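Long-range contacts in signal transduction protein TRAP (Staphylococcus aureus, PDB 4AE5), which probably relays signals that switch on the agr system and RNAIII synthesis, and so regulates toxin production and biofilm formation in staphylococcal pathogenesis: residues Q28-T34 with R160-I165; E64-Y68 with F118-R123. One frame throughout, in Å; residues are numbered along the deposited sequence.

After strand 3-9 and helix 11-20, the chain reaches strand 27-30, which meets strand 158-164, the last of the chain, in interaction 1; this closes a loop with 125 residues between its segments. Inside that loop the chain reaches strand 67-73, which pairs with strand 114-120 in interaction 2, so the second contact is nested in the first and the two do not cross. Strands 158-164 and 67-73 are neighbours, and Leu162 is backbone-bonded to Tyr68, so four consecutive strands of the antiparallel barrel run through both contacts: 27-30, 158-164, 67-73 and 114-120. Gln28 N also donates to Glu64 OE2, joining the first segments of the two contacts directly.

Interaction 1 of 2, residues Q28-T34 with R160-I165; sequences QFSASDT and RYLYPI. With FMT (formic acid), chain E.
Ser30 and Tyr163 form the one firm backbone pair here, an antiparallel hydrogen-bonded pair in which Ser30 N donates to Tyr163 O (2.9 Å) and Tyr163 N to Ser30 O (2.8 Å). Beyond it, where residues 28-34 begin and 160-165 end, a water donates to Gln28 O and accepts from Ile165 N. The electrostatic part lies past the strand: Asp33, whose side chain sets out toward the other segment, brings its carboxylate side-on to the guanidinium of Arg160, nearly coplanar with it (15°). Arg160 NE binds Asp33 OD1 at 2.9 Å and NH2 binds OD2 at 3.0 Å, each oxygen using its syn lone pair. NH1 donates to a formic acid, probably from the crystallisation liquor, also hydrogen-bonded to Tyr8, Lys115 and Tyr117. After an extended start, a bend at chi3 (-75°) lays the NE edge against Asp33, while CD lies 3.7 Å from the small methyl of Ala31, CB. Apolar packing joins Phe29 CB to Leu162 CB at 3.7 Å, and the Phe29 ring turns its edge to the Tyr163 carbonyl. Ile165 CD1 reaches back to Ser30 N (3.6 Å). The arrangement is that of neighbouring antiparallel strands in a closed barrel, 158-164 lying between 27-30 and 67-73, with a side-on arginine-aspartate salt bridge added from the turn.

Interaction 2 of 2, residues E64-Y68 with F118-R123; sequences EHHFY and FGFADR
Phe67 and Phe120 satisfy each other's backbones as an antiparallel hydrogen-bonded pair: Phe120 N donates to Phe67 O at 2.8 Å, and Phe67 N to Phe120 O at 2.9 Å, the latter more bent (149°). Weaker CA-H...O contacts add to this, Tyr68 CA approaching Phe118 O at 3.1 Å and Gly119 CA approaching Phe67 O at 3.4 Å. Where the strands part, a water donates to Ala121 O at 2.7 Å and, over a long 3.3 Å, to His65 O. Asp122, a fitting N-cap residue with its short carboxylate, accepts from Ala125 N through OD1 at the start of helix 123-131. Arg123 sends its guanidinium away to a salt bridge with Glu127, leaving its CA and the start of its aliphatic chain, CB and CG, against the Phe67 ring: CA sits 3.7 Å from the centroid, 8° off the normal, a CH-pi contact. Chi1 of 168° puts Phe67 CG anti to the backbone N, carrying the ring to Arg123. Gly119, lacking a side chain, lets the Tyr68 ring lie close, CD2 being 3.5 Å from Gly119 CA; Tyr68 OH is bonded to Ser63 N. The polar groups named here are met by neighbouring backbone, water, cap and salt bridge, while the face of Phe67 packs on the first residue of helix 123-131, joining helix and barrel.

Interaction 1 of 2, residues Q28-T34 with R160-I165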
ATOM      1  N   GLN A  28     -10.591  -5.377  -4.052  1.00 19.08           N
ATOM      2  CA  GLN A  28      -9.869  -6.409  -4.838  1.00 18.35           C
ATOM      3  C   GLN A  28      -9.327  -5.797  -6.132  1.00 18.40           C
ATOM      4  O   GLN A  28     -10.022  -4.947  -6.750  1.00 19.36           O
ATOM      5  CB  GLN A  28     -10.842  -7.568  -5.207  1.00 20.25           C
ATOM      6  CG  GLN A  28     -10.094  -8.627  -6.020  1.00 18.94           C
ATOM      7  CD  GLN A  28     -10.920  -9.858  -6.383  1.00 21.14           C
ATOM      8  OE1 GLN A  28     -12.163  -9.847  -6.321  1.00 20.42           O
ATOM      9  NE2 GLN A  28     -10.206 -10.897  -6.856  1.00 19.81           N
ATOM     10  N   PHE A  29      -8.076  -6.146  -6.511  1.00 18.18           N
ATOM     11  CA  PHE A  29      -7.453  -5.611  -7.715  1.00 18.99           C
ATOM     12  C   PHE A  29      -6.619  -6.626  -8.453  1.00 17.79           C
ATOM     13  O   PHE A  29      -6.248  -7.643  -7.878  1.00 18.74           O
ATOM     14  CB  PHE A  29      -6.490  -4.450  -7.385  1.00 16.75           C
ATOM     15  CG  PHE A  29      -7.140  -3.367  -6.578  1.00 16.52           C
ATOM     16  CD1 PHE A  29      -7.252  -3.490  -5.181  1.00 15.77           C
ATOM     17  CD2 PHE A  29      -7.617  -2.235  -7.194  1.00 17.15           C
ATOM     18  CE1 PHE A  29      -7.897  -2.514  -4.420  1.00 15.87           C
ATOM     19  CE2 PHE A  29      -8.233  -1.222  -6.430  1.00 16.91           C
ATOM     20  CZ  PHE A  29      -8.406  -1.383  -5.045  1.00 17.24           C
ATOM     21  N   SER A  30      -6.330  -6.298  -9.728  1.00 19.73           N
ATOM     22  CA  SER A  30      -5.495  -7.141 -10.619  1.00 21.62           C
ATOM     23  C   SER A  30      -4.062  -6.600 -10.672  1.00 21.57           C
ATOM     24  O   SER A  30      -3.875  -5.388 -10.928  1.00 24.09           O
ATOM     25  CB  SER A  30      -6.116  -7.247 -12.027  1.00 24.46           C
ATOM     26  OG  SER A  30      -5.378  -8.244 -12.732  1.00 34.24           O
ATOM     27  N   ALA A  31      -3.082  -7.448 -10.328  1.00 23.07           N
ATOM     28  CA  ALA A  31      -1.652  -7.088 -10.401  1.00 22.58           C
ATOM     29  C   ALA A  31      -1.125  -7.918 -11.550  1.00 23.51           C
ATOM     30  O   ALA A  31      -1.839  -8.796 -12.058  1.00 21.75           O
ATOM     31  CB  ALA A  31      -0.882  -7.392  -9.070  1.00 21.40           C
ATOM     32  N   SER A  32       0.104  -7.670 -11.986  1.00 23.24           N
ATOM     33  CA  SER A  32       0.584  -8.374 -13.190  1.00 25.06           C
ATOM     34  C   SER A  32       0.964  -9.778 -12.865  1.00 25.54           C
ATOM     35  O   SER A  32       1.015 -10.646 -13.764  1.00 26.78           O
ATOM     36  CB  SER A  32       1.786  -7.633 -13.807  1.00 26.05           C
ATOM     37  OG  SER A  32       2.817  -7.518 -12.855  1.00 24.94           O
ATOM     38  N   ASP A  33       1.184 -10.053 -11.580  1.00 24.69           N
ATOM     39  CA  ASP A  33       1.646 -11.390 -11.140  1.00 26.03           C
ATOM     40  C   ASP A  33       0.677 -12.182 -10.268  1.00 25.03           C
ATOM     41  O   ASP A  33       0.957 -13.333  -9.952  1.00 26.29           O
ATOM     42  CB  ASP A  33       3.009 -11.289 -10.383  1.00 26.50           C
ATOM     43  CG  ASP A  33       2.904 -10.482  -9.047  1.00 25.99           C
ATOM     44  OD1 ASP A  33       2.363  -9.373  -9.013  1.00 25.68           O
ATOM     45  OD2 ASP A  33       3.441 -10.944  -8.037  1.00 26.68           O
ATOM     46  N   THR A  34      -0.459 -11.585  -9.911  1.00 23.68           N
ATOM     47  CA  THR A  34      -1.420 -12.210  -9.013  1.00 23.53           C
ATOM     48  C   THR A  34      -2.655 -11.316  -8.854  1.00 21.25           C
ATOM     49  O   THR A  34      -2.578 -10.106  -9.072  1.00 19.59           O
ATOM     50  CB  THR A  34      -0.747 -12.384  -7.601  1.00 23.90           C
ATOM     51  OG1 THR A  34      -1.676 -12.997  -6.693  1.00 24.95           O
ATOM     52  CG2 THR A  34      -0.279 -11.050  -7.009  1.00 21.58           C
ATOM     53  N   ARG A 160       4.517  -3.136  -6.699  1.00 18.94           N
ATOM     54  CA  ARG A 160       3.462  -3.928  -7.327  1.00 19.63           C
ATOM     55  C   ARG A 160       2.323  -3.039  -7.735  1.00 17.31           C
ATOM     56  O   ARG A 160       1.601  -2.453  -6.864  1.00 16.72           O
ATOM     57  CB  ARG A 160       2.923  -4.990  -6.344  1.00 20.03           C
ATOM     58  CG  ARG A 160       1.831  -5.862  -7.028  1.00 19.15           C
ATOM     59  CD  ARG A 160       1.461  -7.144  -6.255  1.00 21.79           C
ATOM     60  NE  ARG A 160       2.463  -8.248  -6.336  1.00 20.87           N
ATOM     61  CZ  ARG A 160       3.162  -8.659  -5.277  1.00 22.00           C
ATOM     62  NH1 ARG A 160       2.938  -8.093  -4.051  1.00 21.00           N
ATOM     63  NH2 ARG A 160       4.038  -9.655  -5.399  1.00 23.56           N
ATOM     64  N   TYR A 161       2.064  -2.945  -9.032  1.00 17.26           N
ATOM     65  CA  TYR A 161       0.892  -2.122  -9.482  1.00 15.87           C
ATOM     66  C   TYR A 161      -0.432  -2.906  -9.336  1.00 17.93           C
ATOM     67  O   TYR A 161      -0.477  -4.091  -9.648  1.00 17.58           O
ATOM     68  CB  TYR A 161       1.032  -1.702 -10.945  1.00 18.89           C
ATOM     69  CG  TYR A 161       2.034  -0.616 -11.256  1.00 19.13           C
ATOM     70  CD1 TYR A 161       2.869  -0.063 -10.279  1.00 20.22           C
ATOM     71  CD2 TYR A 161       2.151  -0.138 -12.587  1.00 21.54           C
ATOM     72  CE1 TYR A 161       3.770   0.977 -10.595  1.00 19.92           C
ATOM     73  CE2 TYR A 161       3.065   0.852 -12.924  1.00 20.39           C
ATOM     74  CZ  TYR A 161       3.858   1.418 -11.942  1.00 20.49           C
ATOM     75  OH  TYR A 161       4.748   2.415 -12.297  1.00 20.28           O
ATOM     76  N   LEU A 162      -1.481  -2.243  -8.844  1.00 17.08           N
ATOM     77  CA  LEU A 162      -2.836  -2.790  -8.583  1.00 17.69           C
ATOM     78  C   LEU A 162      -3.845  -2.036  -9.443  1.00 19.02           C
ATOM     79  O   LEU A 162      -4.091  -0.818  -9.251  1.00 18.01           O
ATOM     80  CB  LEU A 162      -3.237  -2.658  -7.092  1.00 18.98           C
ATOM     81  CG  LEU A 162      -2.278  -3.117  -6.007  1.00 18.30           C
ATOM     82  CD1 LEU A 162      -2.954  -3.097  -4.600  1.00 21.51           C
ATOM     83  CD2 LEU A 162      -1.742  -4.520  -6.146  1.00 19.65           C
ATOM     84  N   TYR A 163      -4.387  -2.724 -10.451  1.00 20.11           N
ATOM     85  CA  TYR A 163      -5.412  -2.144 -11.344  1.00 20.50           C
ATOM     86  C   TYR A 163      -6.855  -2.513 -10.929  1.00 22.15           C
ATOM     87  O   TYR A 163      -7.094  -3.619 -10.441  1.00 22.94           O
ATOM     88  CB  TYR A 163      -5.200  -2.578 -12.831  1.00 23.35           C
ATOM     89  CG  TYR A 163      -3.853  -2.228 -13.409  1.00 23.48           C
ATOM     90  CD1 TYR A 163      -2.771  -3.016 -13.143  1.00 22.85           C
ATOM     91  CD2 TYR A 163      -3.665  -1.097 -14.199  1.00 26.68           C
ATOM     92  CE1 TYR A 163      -1.512  -2.715 -13.615  1.00 24.52           C
ATOM     93  CE2 TYR A 163      -2.403  -0.794 -14.695  1.00 25.73           C
ATOM     94  CZ  TYR A 163      -1.328  -1.615 -14.365  1.00 25.40           C
ATOM     95  OH  TYR A 163      -0.052  -1.394 -14.902  1.00 28.93           O
ATOM     96  N   PRO A 164      -7.830  -1.592 -11.110  1.00 24.62           N
ATOM     97  CA  PRO A 164      -9.228  -1.947 -10.787  1.00 26.04           C
ATOM     98  C   PRO A 164      -9.749  -3.044 -11.658  1.00 29.62           C
ATOM     99  O   PRO A 164      -9.316  -3.182 -12.846  1.00 32.02           O
ATOM    100  CB  PRO A 164     -10.026  -0.682 -11.166  1.00 29.57           C
ATOM    101  CG  PRO A 164      -9.031   0.416 -11.079  1.00 26.64           C
ATOM    102  CD  PRO A 164      -7.754  -0.201 -11.635  1.00 26.89           C
ATOM    103  N   ILE A 165     -10.675  -3.818 -11.118  1.00 29.02           N
ATOM    104  CA  ILE A 165     -11.218  -4.962 -11.853  1.00 35.81           C
ATOM    105  C   ILE A 165     -12.324  -4.430 -12.781  1.00 39.43           C
ATOM    106  O   ILE A 165     -13.198  -3.657 -12.336  1.00 38.24           O
ATOM    107  CB  ILE A 165     -11.893  -6.022 -10.941  1.00 35.51           C
ATOM    108  CG1 ILE A 165     -11.058  -6.398  -9.701  1.00 34.50           C
ATOM    109  CG2 ILE A 165     -12.295  -7.224 -11.783  1.00 37.00           C
ATOM    110  CD1 ILE A 165      -9.828  -7.187 -10.059  1.00 32.64           C
TER
HETATM  111  C   FMT E1000       0.252  -5.356  -2.504  1.00 36.30           C
HETATM  112  O1  FMT E1000       0.078  -5.105  -1.288  1.00 39.57           O
HETATM  113  O2  FMT E1000       1.030  -6.413  -2.829  1.00 33.86           O
HETATM  114  O   HOH W   1     -11.179  -3.058  -8.380  1.00 38.92           O

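Interaction 2 of 2, residues E64-Y68 with F118-R123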
ATOM      1  N   GLU A  64     -12.569   0.852  -4.998  1.00 22.88           N
ATOM      2  CA  GLU A  64     -12.308  -0.134  -6.025  1.00 23.90           C
ATOM      3  C   GLU A  64     -12.020   0.375  -7.447  1.00 25.32           C
ATOM      4  O   GLU A  64     -11.572  -0.405  -8.294  1.00 24.12           O
ATOM      5  CB  GLU A  64     -13.393  -1.227  -6.030  1.00 29.81           C
ATOM      6  CG  GLU A  64     -13.145  -2.213  -4.890  1.00 31.28           C
ATOM      7  CD  GLU A  64     -13.847  -3.554  -5.017  1.00 38.37           C
ATOM      8  OE1 GLU A  64     -15.108  -3.537  -5.161  1.00 44.83           O
ATOM      9  OE2 GLU A  64     -13.156  -4.604  -4.872  1.00 30.78           O
ATOM     10  N   HIS A  65     -12.254   1.661  -7.735  1.00 26.02           N
ATOM     11  CA  HIS A  65     -12.019   2.205  -9.088  1.00 28.49           C
ATOM     12  C   HIS A  65     -10.711   2.960  -9.219  1.00 24.92           C
ATOM     13  O   HIS A  65     -10.438   3.531 -10.260  1.00 21.52           O
ATOM     14  CB  HIS A  65     -13.161   3.160  -9.515  1.00 35.06           C
ATOM     15  CG  HIS A  65     -14.547   2.571  -9.338  1.00 41.57           C
ATOM     16  ND1 HIS A  65     -14.883   1.351  -9.805  1.00 46.35           N
ATOM     17  CD2 HIS A  65     -15.684   3.078  -8.703  1.00 48.88           C
ATOM     18  CE1 HIS A  65     -16.168   1.084  -9.488  1.00 49.66           C
ATOM     19  NE2 HIS A  65     -16.664   2.145  -8.824  1.00 50.64           N
ATOM     20  N   HIS A  66      -9.949   3.040  -8.131  1.00 20.79           N
ATOM     21  CA  HIS A  66      -8.620   3.703  -8.169  1.00 19.14           C
ATOM     22  C   HIS A  66      -7.455   2.794  -8.590  1.00 17.53           C
ATOM     23  O   HIS A  66      -7.508   1.533  -8.420  1.00 17.13           O
ATOM     24  CB  HIS A  66      -8.285   4.357  -6.820  1.00 18.71           C
ATOM     25  CG  HIS A  66      -9.223   5.514  -6.387  1.00 19.06           C
ATOM     26  ND1 HIS A  66     -10.195   6.044  -7.188  1.00 21.78           N
ATOM     27  CD2 HIS A  66      -9.322   6.165  -5.174  1.00 19.70           C
ATOM     28  CE1 HIS A  66     -10.823   7.065  -6.523  1.00 21.10           C
ATOM     29  NE2 HIS A  66     -10.284   7.121  -5.286  1.00 22.45           N
ATOM     30  N   PHE A  67      -6.367   3.391  -9.064  1.00 16.32           N
ATOM     31  CA  PHE A  67      -5.101   2.650  -9.316  1.00 15.28           C
ATOM     32  C   PHE A  67      -4.292   2.769  -8.026  1.00 14.83           C
ATOM     33  O   PHE A  67      -4.283   3.814  -7.386  1.00 15.51           O
ATOM     34  CB  PHE A  67      -4.317   3.352 -10.411  1.00 15.74           C
ATOM     35  CG  PHE A  67      -2.900   2.872 -10.573  1.00 16.25           C
ATOM     36  CD1 PHE A  67      -2.644   1.808 -11.456  1.00 17.25           C
ATOM     37  CD2 PHE A  67      -1.821   3.485  -9.887  1.00 15.56           C
ATOM     38  CE1 PHE A  67      -1.342   1.351 -11.627  1.00 16.87           C
ATOM     39  CE2 PHE A  67      -0.518   3.001 -10.037  1.00 15.23           C
ATOM     40  CZ  PHE A  67      -0.286   1.936 -10.911  1.00 16.50           C
ATOM     41  N   TYR A  68      -3.642   1.699  -7.624  1.00 15.12           N
ATOM     42  CA  TYR A  68      -2.730   1.760  -6.468  1.00 14.12           C
ATOM     43  C   TYR A  68      -1.339   1.284  -6.856  1.00 15.52           C
ATOM     44  O   TYR A  68      -1.213   0.332  -7.661  1.00 16.45           O
ATOM     45  CB  TYR A  68      -3.257   0.886  -5.328  1.00 14.69           C
ATOM     46  CG  TYR A  68      -4.525   1.438  -4.756  1.00 14.47           C
ATOM     47  CD1 TYR A  68      -5.784   1.100  -5.293  1.00 15.33           C
ATOM     48  CD2 TYR A  68      -4.477   2.321  -3.699  1.00 14.35           C
ATOM     49  CE1 TYR A  68      -6.964   1.677  -4.817  1.00 15.93           C
ATOM     50  CE2 TYR A  68      -5.626   2.888  -3.180  1.00 15.69           C
ATOM     51  CZ  TYR A  68      -6.901   2.520  -3.735  1.00 17.63           C
ATOM     52  OH  TYR A  68      -8.033   3.148  -3.233  1.00 17.32           O
ATOM     53  N   PHE A 118       0.112   4.069  -2.526  1.00 12.57           N
ATOM     54  CA  PHE A 118      -0.274   5.305  -3.159  1.00 13.65           C
ATOM     55  C   PHE A 118      -1.466   4.986  -4.037  1.00 15.10           C
ATOM     56  O   PHE A 118      -1.422   4.077  -4.899  1.00 14.23           O
ATOM     57  CB  PHE A 118       0.859   5.949  -3.974  1.00 14.18           C
ATOM     58  CG  PHE A 118       1.836   6.764  -3.158  1.00 14.11           C
ATOM     59  CD1 PHE A 118       1.438   7.954  -2.482  1.00 13.97           C
ATOM     60  CD2 PHE A 118       3.186   6.339  -3.039  1.00 15.02           C
ATOM     61  CE1 PHE A 118       2.396   8.735  -1.789  1.00 13.49           C
ATOM     62  CE2 PHE A 118       4.128   7.123  -2.352  1.00 13.57           C
ATOM     63  CZ  PHE A 118       3.684   8.285  -1.654  1.00 14.08           C
ATOM     64  N   GLY A 119      -2.574   5.646  -3.739  1.00 13.47           N
ATOM     65  CA  GLY A 119      -3.774   5.584  -4.584  1.00 13.34           C
ATOM     66  C   GLY A 119      -3.892   6.795  -5.486  1.00 13.64           C
ATOM     67  O   GLY A 119      -3.870   7.969  -5.043  1.00 14.21           O
ATOM     68  N   PHE A 120      -4.071   6.538  -6.772  1.00 14.19           N
ATOM     69  CA  PHE A 120      -4.235   7.686  -7.714  1.00 15.18           C
ATOM     70  C   PHE A 120      -5.390   7.413  -8.679  1.00 17.22           C
ATOM     71  O   PHE A 120      -5.857   6.263  -8.782  1.00 17.21           O
ATOM     72  CB  PHE A 120      -2.925   7.894  -8.501  1.00 15.36           C
ATOM     73  CG  PHE A 120      -1.924   8.791  -7.850  1.00 14.23           C
ATOM     74  CD1 PHE A 120      -1.149   8.314  -6.771  1.00 14.09           C
ATOM     75  CD2 PHE A 120      -1.733  10.082  -8.281  1.00 13.96           C
ATOM     76  CE1 PHE A 120      -0.215   9.106  -6.191  1.00 12.56           C
ATOM     77  CE2 PHE A 120      -0.797  10.898  -7.678  1.00 13.27           C
ATOM     78  CZ  PHE A 120      -0.057  10.433  -6.616  1.00 13.25           C
ATOM     79  N   ALA A 121      -5.831   8.478  -9.407  1.00 18.50           N
ATOM     80  CA  ALA A 121      -6.886   8.356 -10.468  1.00 21.02           C
ATOM     81  C   ALA A 121      -6.585   7.210 -11.435  1.00 19.49           C
ATOM     82  O   ALA A 121      -7.467   6.421 -11.771  1.00 21.50           O
ATOM     83  CB  ALA A 121      -7.025   9.696 -11.274  1.00 21.18           C
ATOM     84  N   ASP A 122      -5.349   7.150 -11.919  1.00 19.02           N
ATOM     85  CA  ASP A 122      -4.930   6.102 -12.861  1.00 19.96           C
ATOM     86  C   ASP A 122      -3.436   5.876 -12.838  1.00 18.97           C
ATOM     87  O   ASP A 122      -2.716   6.559 -12.152  1.00 18.11           O
ATOM     88  CB  ASP A 122      -5.421   6.431 -14.335  1.00 21.37           C
ATOM     89  CG  ASP A 122      -4.874   7.751 -14.881  1.00 24.42           C
ATOM     90  OD1 ASP A 122      -3.819   8.223 -14.481  1.00 21.17           O
ATOM     91  OD2 ASP A 122      -5.453   8.282 -15.892  1.00 29.69           O
ATOM     92  N   ARG A 123      -2.950   4.956 -13.653  1.00 19.19           N
ATOM     93  CA  ARG A 123      -1.562   4.634 -13.661  1.00 20.92           C
ATOM     94  C   ARG A 123      -0.727   5.777 -14.084  1.00 20.73           C
ATOM     95  O   ARG A 123       0.348   5.980 -13.497  1.00 18.86           O
ATOM     96  CB  ARG A 123      -1.298   3.477 -14.623  1.00 23.81           C
ATOM     97  CG  ARG A 123       0.160   3.101 -14.691  1.00 28.65           C
ATOM     98  CD  ARG A 123       0.261   1.970 -15.686  1.00 35.94           C
ATOM     99  NE  ARG A 123       1.509   2.055 -16.364  1.00 43.56           N
ATOM    100  CZ  ARG A 123       1.618   2.448 -17.631  1.00 47.27           C
ATOM    101  NH1 ARG A 123       0.536   2.767 -18.330  1.00 48.90           N
ATOM    102  NH2 ARG A 123       2.812   2.501 -18.190  1.00 44.24           N
TER
HETATM  103  O   HOH W   2     -10.075   6.693 -11.126  1.00 48.09           O